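Putative NADPH:quinone reductase (Bacillus thuringiensis, PDB 3GMS) probably catalyses the NADPH-dependent reduction of quinones, as a member of the medium-chain dehydrogenase/reductase superfamily. Local coordinates at residues V314-V317 and E321-K324; V41-P46 and T121-Y126; D48-P51 and A55-H58; L130-T135 and S155-L160; K180-L185 and A191-T196. All coordinates share one frame; numbering follows the deposited sequence.

Interaction 1. Residues V314-V317 and E321-K324; sequences VDVV and EKTK
The aliphatic chain of Lys322 packs against the carbonyl oxygens of Val316 and Val317; these are van der Waals contacts, and no hydrogen bond crosses between the segments. Lys322 CB and CG each lie 3.5 Å from Val316 O, and CD comes to 3.4 Å from the same Val316 O, so the methylene chain runs alongside the carbonyl. From there CD also reaches Val317 O at 3.7 Å. The side chains themselves meet more loosely, Val316 CG1 standing 4.4 Å from Lys322 CG. Lys322 can run this way because its CG is trans to the backbone N (chi1 -175°) and the chain stays extended until it bends at its last torsion.

Here the loop after helix 310-318 lies back on the last turns of that helix, in the connection of a beta-alpha-beta unit (strand 301-306, helix 310-318, strand 326-330). Val327 of the last strand lies against Val316, Val317 and Lys322 alike.

On the loop side, Lys322 NZ donates a hydrogen bond to Thr323 O at 2.8 Å, almost along the C=O axis (171°), and also bonds Gly325 O, so two backbone carbonyls hold the ammonium group.

Interaction 2. Residues V41-P46 and T121-Y126; sequences VRPINP and TAAQMY
At the end of strand 34-43, in the GroES-like part of the protein, Val41 and Pro43 pack on Ala123 of the type I beta turn that runs from Ala122 to Met125. The turn is closed by Met125 N donating to Ala122 O (3.1 Å). An overlapping bond one residue earlier runs from Gln124 N to Thr121 O. Ala123 sits at the second position of the turn, and both its methyl and its carbonyl face the strand.

The carbonyl meets the proline ring. Ala123 O is 3.1 Å from Pro43 CD and 3.3 Å from Pro43 CG, a close approach to the side of the ring next to its nitrogen. The methyl takes the apolar share, with Ala123 CB 4.2 Å from Pro43 CD. Val41, two residues back and on the same face of the strand, has CG1 trans to the backbone N (chi1 174°), which brings Val41 CG1 to 3.7 Å from Ala123 CB.

Glu69 joins the two segments a second way. Its OE1 receives Asn45 ND2 and its OE2 receives Tyr126 N, so one carboxylate ties together polar groups from both. The alanine methyl also rests on the valine backbone, Ala123 CB lying 3.7 Å from Val41 O.

Interaction 3. Residues D48-P51 and A55-H58; sequences DLIP and AYAH
Ile50 sets its CG2 methyl against the phenol end of Tyr56. Ile50 CG2 is 3.5 Å from Tyr56 CE1 and equally close to Tyr56 OH, and the two side chains meet at a slant. The same methyl touches Ala55, with Ile50 CG2 3.9 Å from Ala55 CB, so one methyl touches two consecutive residues of the facing segment. What directs it there is chi1 of -63°, which turns CG2 opposite the backbone N. Pro51 adds a looser contact, Pro51 CA lying 4.2 Å from Tyr56 CD1.

A water completes the inner shell. It donates to Pro51 O at 2.7 Å and accepts from Tyr56 N at 2.9 Å, joining backbone to backbone.

Further out, the loop between the segments is braced by Thr53, whose OG1 is hydrogen-bonded to Ile50 O, and Tyr56 has a cation-pi partner in Arg59. The contact lies within the loop leaving the short helix 46-49 in the GroES-like region. Asp48 fixes the start of this stretch, its carboxylate oxygens taking up Asn45 N and Tyr68 N.

With no direct hydrogen bond between the segments, their hold on each other combines apolar packing with one water that satisfies an acceptor and a donor.

Interaction 4. Residues L130-T135 and S155-L160; sequences LTAWVT and SAIGHL
Ile157 points CG1 away from its own backbone N (chi1 -162°) and keeps the chain extended beyond it (chi2 176°), which carries CD1 across to Thr131. There Thr131 presents its methyl, and Ile157 CD1 lies 3.6 Å from Thr131 CG2 and 3.8 Å from Thr131 CB, the two side chains crossing at about a right angle. Ala132 fills the adjoining place. Its CB is 3.9 Å from Ile157 CG1 and 4.2 Å from Leu160 CB, so the small methyl lies against residues one turn apart on the opposing helix.

These are helices 127-139 and 156-168, whose short segments approach to 9.5 Å and cross at -44°. Helix 156-168 follows strand 147-150 of the parallel sheet, the place of the first helix of a Rossmann fold, consistent with a nucleotide-binding domain. Ser155 is its N-cap, Ser155 OG accepting from Gly158 N at 3.1 Å. Ser155 O takes two donors from opposite faces of its plane, His159 N and His159 ND1, the latter at 2.9 Å.

Thr131 O is likewise gripped from both faces, by Thr135 N and by Thr135 OG1 at 2.7 Å, and Thr131 OG1 bonds Ile127 O. The polar groups described are bonded within or next to their own helix, and no hydrogen bond crosses between the two segments, so their contact rests on apolar packing.

Interaction 5. Residues K180-L185 and A191-T196; sequences KHTEEL and AYVIDT
Val193 faces Thr182 and Leu185 inside a beta-alpha-beta unit made of strand 171-176, helix 182-188 and strand 192-195, part of the Rossmann-like domain, which is probably nucleotide-binding. The contact packs the first turn of the connecting helix onto strand 192-195, which lies at the edge of the parallel sheet within this chain.

The valine aims its CB at the helix, and its two methyls divide the work. Val193 CG1, set opposite the backbone N (chi1 175°), approaches the threonine and lies 3.6 Å from Thr182 OG1. Val193 CG2 turns the other way, to the leucine, and comes 4.0 Å from Leu185 CB. The branch point itself is also engaged, with Thr182 CG2 4.0 Å from Val193 CB. Thr182 and Val193, both branched at CB, cross at a slant. Leu185, three residues further on, meets the valine most closely with CB, while its CD2 methyl packs on His159 of helix 156-168.

The helix start is held by its own backbone, Leu185 N donating to His181 O at 2.8 Å, and Thr182 OG1 has a weak bond to Asn179 O. On the strand, Ile194 points to the other side of the sheet, where it packs on Thr204 and Val205 of helix 201-208, and its backbone pairs with Ala174 and Thr176. This alternation puts Val193 on the face toward helix 182-188, where Val193 CG2 reaches across to Thr182 as well, 4.2 Å from Thr182 CG2.

Interactions 1, 2 and 3 form one connected group. Val317 CG2 of interaction 1 packs on Ile44 CG2 of interaction 2 at 3.7 Å, and Val314 CG1 lies 4.1 Å from Leu49 CD1 of interaction 3, so helix 310-318 covers the chain around strand 34-43 and helix 46-49. Interactions 4 and 5 form a second group in the probable nucleotide-binding region, where the rings of His159 and His181 meet steeply, His159 CE1 being 3.5 Å from His181 CD2. Residues 121-126 and 130-135 adjoin in sequence and lead from the first group to the second. Interactions 3 and 5 stand farthest apart, with centres about 30 Å from each other.

Interaction 1. Residues V314-V317 and E321-K324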
# COMPACT_ATOMS: atom_id res chain seq x y z
N VAL A 314 0.94 -5.24 16.60
CA VAL A 314 2.05 -5.43 15.70
C VAL A 314 2.52 -6.87 15.72
O VAL A 314 2.77 -7.43 14.66
CB VAL A 314 3.19 -4.38 15.94
CG1 VAL A 314 4.43 -4.75 15.15
CG2 VAL A 314 2.69 -2.99 15.51
N ASP A 315 2.54 -7.48 16.91
CA ASP A 315 2.90 -8.89 17.03
C ASP A 315 2.00 -9.81 16.17
O ASP A 315 2.49 -10.75 15.53
CB ASP A 315 2.88 -9.31 18.50
CG ASP A 315 3.11 -10.79 18.69
OD1 ASP A 315 4.26 -11.25 18.46
OD2 ASP A 315 2.14 -11.49 19.05
N VAL A 316 0.70 -9.51 16.13
CA VAL A 316 -0.23 -10.26 15.28
C VAL A 316 0.16 -10.10 13.81
O VAL A 316 0.25 -11.08 13.05
CB VAL A 316 -1.70 -9.82 15.54
CG1 VAL A 316 -2.68 -10.45 14.53
CG2 VAL A 316 -2.12 -10.18 16.98
N VAL A 317 0.44 -8.86 13.40
CA VAL A 317 0.81 -8.58 12.00
C VAL A 317 2.10 -9.30 11.60
O VAL A 317 2.19 -9.82 10.50
CB VAL A 317 0.92 -7.06 11.74
CG1 VAL A 317 1.40 -6.79 10.31
CG2 VAL A 317 -0.44 -6.42 11.95
N GLU A 321 1.85 -17.37 11.84
CA GLU A 321 0.55 -18.04 11.85
C GLU A 321 -0.61 -17.12 11.50
O GLU A 321 -1.74 -17.58 11.36
CB GLU A 321 0.29 -18.69 13.23
CG GLU A 321 0.69 -20.17 13.33
CD GLU A 321 2.10 -20.45 12.81
OE1 GLU A 321 3.06 -19.75 13.22
OE2 GLU A 321 2.26 -21.39 12.00
N LYS A 322 -0.33 -15.83 11.35
CA LYS A 322 -1.39 -14.84 11.14
C LYS A 322 -2.39 -15.29 10.07
O LYS A 322 -1.98 -15.68 8.98
CB LYS A 322 -0.80 -13.49 10.75
CG LYS A 322 -1.85 -12.40 10.63
CD LYS A 322 -1.29 -11.13 10.04
CE LYS A 322 -2.43 -10.18 9.69
NZ LYS A 322 -3.24 -10.75 8.59
N THR A 323 -3.68 -15.24 10.39
CA THR A 323 -4.74 -15.53 9.40
C THR A 323 -5.07 -14.31 8.50
O THR A 323 -4.40 -13.27 8.57
CB THR A 323 -5.99 -16.12 10.06
OG1 THR A 323 -6.39 -15.30 11.16
CG2 THR A 323 -5.69 -17.53 10.58
N LYS A 324 -6.08 -14.44 7.64
CA LYS A 324 -6.28 -13.45 6.57
C LYS A 324 -6.93 -12.18 7.11
O LYS A 324 -7.70 -12.23 8.09
CB LYS A 324 -7.13 -14.03 5.42

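Interaction 2. Residues V41-P46 and T121-Y126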
# COMPACT_ATOMS: atom_id res chain seq x y z
N VAL A 41 -9.56 5.40 12.67
CA VAL A 41 -9.08 4.03 12.33
C VAL A 41 -7.84 4.14 11.45
O VAL A 41 -7.82 4.90 10.49
CB VAL A 41 -10.15 3.22 11.57
CG1 VAL A 41 -9.60 1.83 11.09
CG2 VAL A 41 -11.44 3.06 12.37
N ARG A 42 -6.79 3.38 11.78
CA ARG A 42 -5.67 3.22 10.80
C ARG A 42 -5.36 1.73 10.66
O ARG A 42 -5.41 1.02 11.67
CB ARG A 42 -4.34 3.89 11.25
CG ARG A 42 -4.49 5.16 12.07
CD ARG A 42 -4.61 4.81 13.54
NE ARG A 42 -4.72 5.96 14.46
CZ ARG A 42 -5.55 6.01 15.51
NH1 ARG A 42 -6.43 5.04 15.77
NH2 ARG A 42 -5.54 7.09 16.29
N PRO A 43 -4.96 1.28 9.45
CA PRO A 43 -4.50 -0.09 9.31
C PRO A 43 -3.06 -0.16 9.83
O PRO A 43 -2.36 0.86 9.91
CB PRO A 43 -4.53 -0.29 7.79
CG PRO A 43 -4.00 1.07 7.26
CD PRO A 43 -4.74 2.07 8.22
N ILE A 44 -2.63 -1.36 10.19
CA ILE A 44 -1.22 -1.64 10.36
C ILE A 44 -0.75 -2.32 9.08
O ILE A 44 -0.98 -3.51 8.86
CB ILE A 44 -0.94 -2.51 11.60
CG1 ILE A 44 -1.37 -1.70 12.85
CG2 ILE A 44 0.58 -2.89 11.64
CD1 ILE A 44 -1.30 -2.48 14.19
N ASN A 45 -0.14 -1.55 8.20
CA ASN A 45 0.40 -2.15 6.99
C ASN A 45 1.83 -2.65 7.23
O ASN A 45 2.60 -1.97 7.89
CB ASN A 45 0.44 -1.13 5.84
CG ASN A 45 -0.97 -0.61 5.43
OD1 ASN A 45 -1.94 -1.36 5.43
ND2 ASN A 45 -1.05 0.66 5.03
N PRO A 46 2.21 -3.81 6.65
CA PRO A 46 3.64 -4.17 6.65
C PRO A 46 4.56 -3.01 6.24
O PRO A 46 5.67 -2.87 6.80
CB PRO A 46 3.70 -5.37 5.67
CG PRO A 46 2.38 -6.06 5.86
CD PRO A 46 1.41 -4.81 5.93
N THR A 121 -12.98 0.48 5.31
CA THR A 121 -12.69 0.56 3.89
C THR A 121 -11.89 1.83 3.62
O THR A 121 -10.87 1.79 2.93
CB THR A 121 -14.03 0.52 3.10
OG1 THR A 121 -14.65 -0.74 3.37
CG2 THR A 121 -13.76 0.65 1.59
N ALA A 122 -12.36 2.98 4.14
CA ALA A 122 -11.65 4.23 3.93
C ALA A 122 -10.20 4.19 4.43
O ALA A 122 -9.27 4.72 3.79
CB ALA A 122 -12.41 5.39 4.64
N ALA A 123 -10.01 3.51 5.55
CA ALA A 123 -8.70 3.43 6.16
C ALA A 123 -7.67 2.65 5.30
O ALA A 123 -6.48 2.57 5.66
CB ALA A 123 -8.84 2.80 7.57
N GLN A 124 -8.15 2.01 4.23
CA GLN A 124 -7.31 1.18 3.35
C GLN A 124 -7.18 1.76 1.95
O GLN A 124 -6.60 1.11 1.04
CB GLN A 124 -7.86 -0.25 3.27
CG GLN A 124 -7.84 -1.03 4.58
CD GLN A 124 -8.48 -2.39 4.35
OE1 GLN A 124 -7.86 -3.26 3.77
NE2 GLN A 124 -9.75 -2.51 4.69
N MET A 125 -7.64 3.01 1.78
CA MET A 125 -7.79 3.60 0.44
C MET A 125 -6.47 4.05 -0.23
O MET A 125 -6.43 4.18 -1.45
CB MET A 125 -8.77 4.78 0.50
CG MET A 125 -9.23 5.40 -0.87
SD MET A 125 -10.46 4.37 -1.77
CE MET A 125 -11.77 4.37 -0.60
N TYR A 126 -5.43 4.28 0.56
CA TYR A 126 -4.23 4.96 0.07
C TYR A 126 -3.17 4.02 -0.45
O TYR A 126 -3.00 3.86 -1.63
CB TYR A 126 -3.70 5.87 1.17
CG TYR A 126 -2.41 6.64 0.89
CD1 TYR A 126 -2.03 7.03 -0.42
CD2 TYR A 126 -1.61 7.03 1.96
CE1 TYR A 126 -0.85 7.76 -0.63
CE2 TYR A 126 -0.44 7.77 1.78
CZ TYR A 126 -0.08 8.13 0.48
OH TYR A 126 1.08 8.85 0.28

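Interaction 3. Residues D48-P51 and A55-H58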
# COMPACT_ATOMS: atom_id res chain seq x y z
N ASP A 48 4.17 0.12 6.95
CA ASP A 48 4.29 1.05 8.09
C ASP A 48 5.44 0.59 9.01
O ASP A 48 5.99 1.39 9.77
CB ASP A 48 3.04 1.08 8.97
CG ASP A 48 1.84 1.65 8.28
OD1 ASP A 48 2.00 2.69 7.61
OD2 ASP A 48 0.73 1.10 8.46
N LEU A 49 5.71 -0.71 9.02
CA LEU A 49 6.75 -1.23 9.93
C LEU A 49 8.19 -1.07 9.45
O LEU A 49 9.13 -0.97 10.26
CB LEU A 49 6.50 -2.69 10.26
CG LEU A 49 5.11 -3.02 10.80
CD1 LEU A 49 5.05 -4.52 11.14
CD2 LEU A 49 4.79 -2.15 12.00
N ILE A 50 8.38 -1.11 8.14
CA ILE A 50 9.71 -0.98 7.54
C ILE A 50 10.50 0.25 8.05
O ILE A 50 11.68 0.11 8.45
CB ILE A 50 9.63 -1.02 5.98
CG1 ILE A 50 9.07 -2.37 5.52
CG2 ILE A 50 11.03 -0.76 5.35
CD1 ILE A 50 8.93 -2.51 3.99
N PRO A 51 9.88 1.45 8.10
CA PRO A 51 10.69 2.56 8.61
C PRO A 51 11.13 2.40 10.07
O PRO A 51 12.17 2.96 10.45
CB PRO A 51 9.77 3.78 8.51
CG PRO A 51 8.53 3.33 7.75
CD PRO A 51 8.64 1.88 7.43
N ALA A 55 15.63 0.60 8.09
CA ALA A 55 15.93 0.45 6.65
C ALA A 55 16.11 1.79 5.89
O ALA A 55 16.85 1.83 4.91
CB ALA A 55 14.87 -0.41 5.96
N TYR A 56 15.44 2.86 6.35
CA TYR A 56 15.56 4.23 5.75
C TYR A 56 16.10 5.25 6.75
O TYR A 56 15.58 6.37 6.85
CB TYR A 56 14.21 4.74 5.22
CG TYR A 56 13.42 3.71 4.43
CD1 TYR A 56 12.08 3.45 4.74
CD2 TYR A 56 14.03 3.01 3.39
CE1 TYR A 56 11.36 2.51 4.01
CE2 TYR A 56 13.32 2.05 2.66
CZ TYR A 56 11.98 1.80 2.98
OH TYR A 56 11.29 0.85 2.26
N ALA A 57 17.15 4.86 7.47
CA ALA A 57 17.79 5.69 8.49
C ALA A 57 18.03 7.16 8.08
O ALA A 57 17.80 8.09 8.87
CB ALA A 57 19.09 5.03 8.95
N HIS A 58 18.47 7.36 6.85
CA HIS A 58 18.93 8.69 6.43
C HIS A 58 17.78 9.63 6.10
O HIS A 58 17.94 10.86 6.11
CB HIS A 58 19.95 8.57 5.29
CG HIS A 58 21.06 7.60 5.60
ND1 HIS A 58 21.98 7.82 6.61
CD2 HIS A 58 21.38 6.41 5.05
CE1 HIS A 58 22.82 6.80 6.66
NE2 HIS A 58 22.49 5.93 5.72
O HOH W 1 13.95 3.71 8.63

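Interaction 4. Residues L130-T135 and S155-L160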
# COMPACT_ATOMS: atom_id res chain seq x y z
N LEU A 130 -3.71 3.03 -4.36
CA LEU A 130 -2.98 3.98 -5.19
C LEU A 130 -1.75 3.38 -5.93
O LEU A 130 -1.55 3.65 -7.10
CB LEU A 130 -2.61 5.22 -4.41
CG LEU A 130 -2.16 6.44 -5.19
CD1 LEU A 130 -3.24 6.96 -6.15
CD2 LEU A 130 -1.78 7.49 -4.16
N THR A 131 -0.98 2.54 -5.24
CA THR A 131 0.14 1.81 -5.84
C THR A 131 -0.32 0.90 -6.98
O THR A 131 0.27 0.92 -8.10
CB THR A 131 0.96 1.02 -4.79
OG1 THR A 131 1.52 1.95 -3.85
CG2 THR A 131 2.13 0.28 -5.47
N ALA A 132 -1.37 0.12 -6.73
CA ALA A 132 -1.87 -0.79 -7.75
C ALA A 132 -2.41 0.01 -8.96
O ALA A 132 -2.08 -0.32 -10.10
CB ALA A 132 -2.96 -1.74 -7.17
N TRP A 133 -3.18 1.06 -8.71
CA TRP A 133 -3.78 1.87 -9.78
C TRP A 133 -2.75 2.59 -10.65
O TRP A 133 -2.84 2.58 -11.89
CB TRP A 133 -4.71 2.93 -9.19
CG TRP A 133 -5.31 3.84 -10.27
CD1 TRP A 133 -4.95 5.12 -10.56
CD2 TRP A 133 -6.37 3.50 -11.18
NE1 TRP A 133 -5.74 5.62 -11.58
CE2 TRP A 133 -6.60 4.64 -11.99
CE3 TRP A 133 -7.15 2.36 -11.37
CZ2 TRP A 133 -7.59 4.66 -13.00
CZ3 TRP A 133 -8.14 2.38 -12.37
CH2 TRP A 133 -8.34 3.54 -13.17
N VAL A 134 -1.82 3.27 -9.97
CA VAL A 134 -0.76 3.99 -10.65
C VAL A 134 0.18 3.08 -11.49
O VAL A 134 0.44 3.38 -12.65
CB VAL A 134 -0.02 4.97 -9.71
CG1 VAL A 134 1.18 5.61 -10.42
CG2 VAL A 134 -0.97 6.09 -9.27
N THR A 135 0.68 2.00 -10.89
CA THR A 135 1.57 1.07 -11.61
C THR A 135 0.85 0.51 -12.85
O THR A 135 1.43 0.49 -13.95
CB THR A 135 2.14 -0.07 -10.69
OG1 THR A 135 1.06 -0.76 -10.05
CG2 THR A 135 3.11 0.51 -9.58
N SER A 155 -0.82 -11.13 -1.06
CA SER A 155 -0.89 -9.87 -0.31
C SER A 155 -2.17 -9.03 -0.55
O SER A 155 -2.93 -9.29 -1.48
CB SER A 155 0.32 -9.04 -0.69
OG SER A 155 0.24 -8.72 -2.06
N ALA A 156 -2.37 -7.98 0.27
CA ALA A 156 -3.47 -7.06 0.04
C ALA A 156 -3.39 -6.49 -1.36
O ALA A 156 -4.43 -6.41 -2.06
CB ALA A 156 -3.46 -5.87 1.06
N ILE A 157 -2.20 -6.05 -1.76
CA ILE A 157 -2.07 -5.41 -3.08
C ILE A 157 -2.32 -6.43 -4.21
O ILE A 157 -2.93 -6.09 -5.22
CB ILE A 157 -0.77 -4.60 -3.27
CG1 ILE A 157 -0.96 -3.63 -4.47
CG2 ILE A 157 0.44 -5.50 -3.46
CD1 ILE A 157 0.22 -2.67 -4.75
N GLY A 158 -1.90 -7.67 -3.98
CA GLY A 158 -2.18 -8.77 -4.93
C GLY A 158 -3.66 -8.93 -5.24
O GLY A 158 -4.05 -9.13 -6.39
N HIS A 159 -4.49 -8.87 -4.21
CA HIS A 159 -5.93 -8.97 -4.37
C HIS A 159 -6.47 -7.79 -5.16
O HIS A 159 -7.45 -7.90 -5.86
CB HIS A 159 -6.61 -8.94 -3.01
CG HIS A 159 -6.51 -10.23 -2.27
ND1 HIS A 159 -5.31 -10.83 -1.97
CD2 HIS A 159 -7.47 -11.00 -1.71
CE1 HIS A 159 -5.53 -11.95 -1.32
NE2 HIS A 159 -6.83 -12.08 -1.15
N LEU A 160 -5.80 -6.64 -5.05
CA LEU A 160 -6.22 -5.50 -5.84
C LEU A 160 -5.84 -5.62 -7.32
O LEU A 160 -6.63 -5.25 -8.21
CB LEU A 160 -5.70 -4.18 -5.23
CG LEU A 160 -6.10 -3.96 -3.76
CD1 LEU A 160 -5.57 -2.64 -3.26
CD2 LEU A 160 -7.59 -4.05 -3.55

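Interaction 5. Residues K180-L185 and A191-T196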
# COMPACT_ATOMS: atom_id res chain seq x y z
N LYS A 180 -2.85 -20.60 -0.26
CA LYS A 180 -3.73 -19.97 0.75
C LYS A 180 -4.69 -18.93 0.20
O LYS A 180 -5.80 -18.78 0.72
CB LYS A 180 -2.91 -19.36 1.88
CG LYS A 180 -2.76 -20.30 3.04
CD LYS A 180 -1.36 -20.29 3.55
CE LYS A 180 -1.11 -21.57 4.34
NZ LYS A 180 0.25 -21.55 4.92
N HIS A 181 -4.29 -18.23 -0.86
CA HIS A 181 -5.14 -17.21 -1.45
C HIS A 181 -5.70 -17.54 -2.83
O HIS A 181 -6.36 -16.72 -3.45
CB HIS A 181 -4.40 -15.85 -1.46
CG HIS A 181 -3.93 -15.41 -0.10
ND1 HIS A 181 -2.74 -15.84 0.45
CD2 HIS A 181 -4.48 -14.57 0.81
CE1 HIS A 181 -2.58 -15.28 1.63
NE2 HIS A 181 -3.62 -14.50 1.87
N THR A 182 -5.44 -18.76 -3.31
CA THR A 182 -5.76 -19.13 -4.69
C THR A 182 -7.22 -18.91 -5.02
O THR A 182 -7.54 -18.23 -6.01
CB THR A 182 -5.28 -20.58 -5.03
OG1 THR A 182 -3.86 -20.65 -4.88
CG2 THR A 182 -5.62 -20.96 -6.46
N GLU A 183 -8.12 -19.45 -4.19
CA GLU A 183 -9.55 -19.33 -4.44
C GLU A 183 -9.98 -17.87 -4.49
O GLU A 183 -10.69 -17.47 -5.42
CB GLU A 183 -10.40 -20.12 -3.43
CG GLU A 183 -11.93 -19.88 -3.55
CD GLU A 183 -12.55 -20.49 -4.83
OE1 GLU A 183 -11.89 -21.33 -5.47
OE2 GLU A 183 -13.71 -20.14 -5.18
N GLU A 184 -9.53 -17.08 -3.51
CA GLU A 184 -9.89 -15.68 -3.44
C GLU A 184 -9.38 -14.95 -4.70
O GLU A 184 -10.15 -14.24 -5.35
CB GLU A 184 -9.37 -15.03 -2.16
CG GLU A 184 -9.84 -15.73 -0.85
CD GLU A 184 -8.83 -16.75 -0.27
OE1 GLU A 184 -8.53 -17.82 -0.92
OE2 GLU A 184 -8.37 -16.48 0.87
N LEU A 185 -8.11 -15.17 -5.05
CA LEU A 185 -7.55 -14.52 -6.27
C LEU A 185 -8.33 -14.86 -7.53
O LEU A 185 -8.69 -13.97 -8.32
CB LEU A 185 -6.06 -14.82 -6.43
CG LEU A 185 -5.15 -14.23 -5.35
CD1 LEU A 185 -3.79 -14.80 -5.44
CD2 LEU A 185 -5.14 -12.66 -5.55
N ALA A 191 -6.49 -14.49 -13.84
CA ALA A 191 -6.63 -15.47 -14.93
C ALA A 191 -6.02 -16.85 -14.60
O ALA A 191 -6.49 -17.89 -15.11
CB ALA A 191 -6.03 -14.91 -16.23
N TYR A 192 -4.99 -16.85 -13.77
CA TYR A 192 -4.29 -18.06 -13.37
C TYR A 192 -3.50 -17.76 -12.10
O TYR A 192 -3.07 -16.63 -11.88
CB TYR A 192 -3.32 -18.48 -14.47
CG TYR A 192 -2.87 -19.93 -14.37
CD1 TYR A 192 -3.62 -20.94 -14.98
CD2 TYR A 192 -1.73 -20.28 -13.64
CE1 TYR A 192 -3.21 -22.28 -14.88
CE2 TYR A 192 -1.31 -21.61 -13.53
CZ TYR A 192 -2.06 -22.60 -14.15
OH TYR A 192 -1.65 -23.92 -14.04
N VAL A 193 -3.28 -18.78 -11.28
CA VAL A 193 -2.47 -18.61 -10.10
C VAL A 193 -1.38 -19.63 -10.16
O VAL A 193 -1.64 -20.84 -10.20
CB VAL A 193 -3.30 -18.73 -8.78
CG1 VAL A 193 -2.38 -18.67 -7.55
CG2 VAL A 193 -4.38 -17.68 -8.72
N ILE A 194 -0.15 -19.15 -10.21
CA ILE A 194 1.02 -20.02 -10.10
C ILE A 194 1.50 -20.15 -8.67
O ILE A 194 2.07 -19.20 -8.08
CB ILE A 194 2.20 -19.57 -11.02
CG1 ILE A 194 1.71 -19.29 -12.46
CG2 ILE A 194 3.35 -20.58 -10.93
CD1 ILE A 194 2.84 -18.85 -13.45
N ASP A 195 1.31 -21.35 -8.12
CA ASP A 195 1.73 -21.63 -6.77
C ASP A 195 3.10 -22.24 -6.88
O ASP A 195 3.22 -23.38 -7.33
CB ASP A 195 0.71 -22.58 -6.10
CG ASP A 195 1.16 -23.09 -4.74
OD1 ASP A 195 2.28 -22.80 -4.26
OD2 ASP A 195 0.36 -23.82 -4.12
N THR A 196 4.12 -21.48 -6.50
CA THR A 196 5.51 -21.88 -6.68
C THR A 196 6.01 -22.94 -5.70
O THR A 196 7.12 -23.43 -5.85
CB THR A 196 6.50 -20.67 -6.72
OG1 THR A 196 6.40 -19.92 -5.52
CG2 THR A 196 6.23 -19.76 -7.91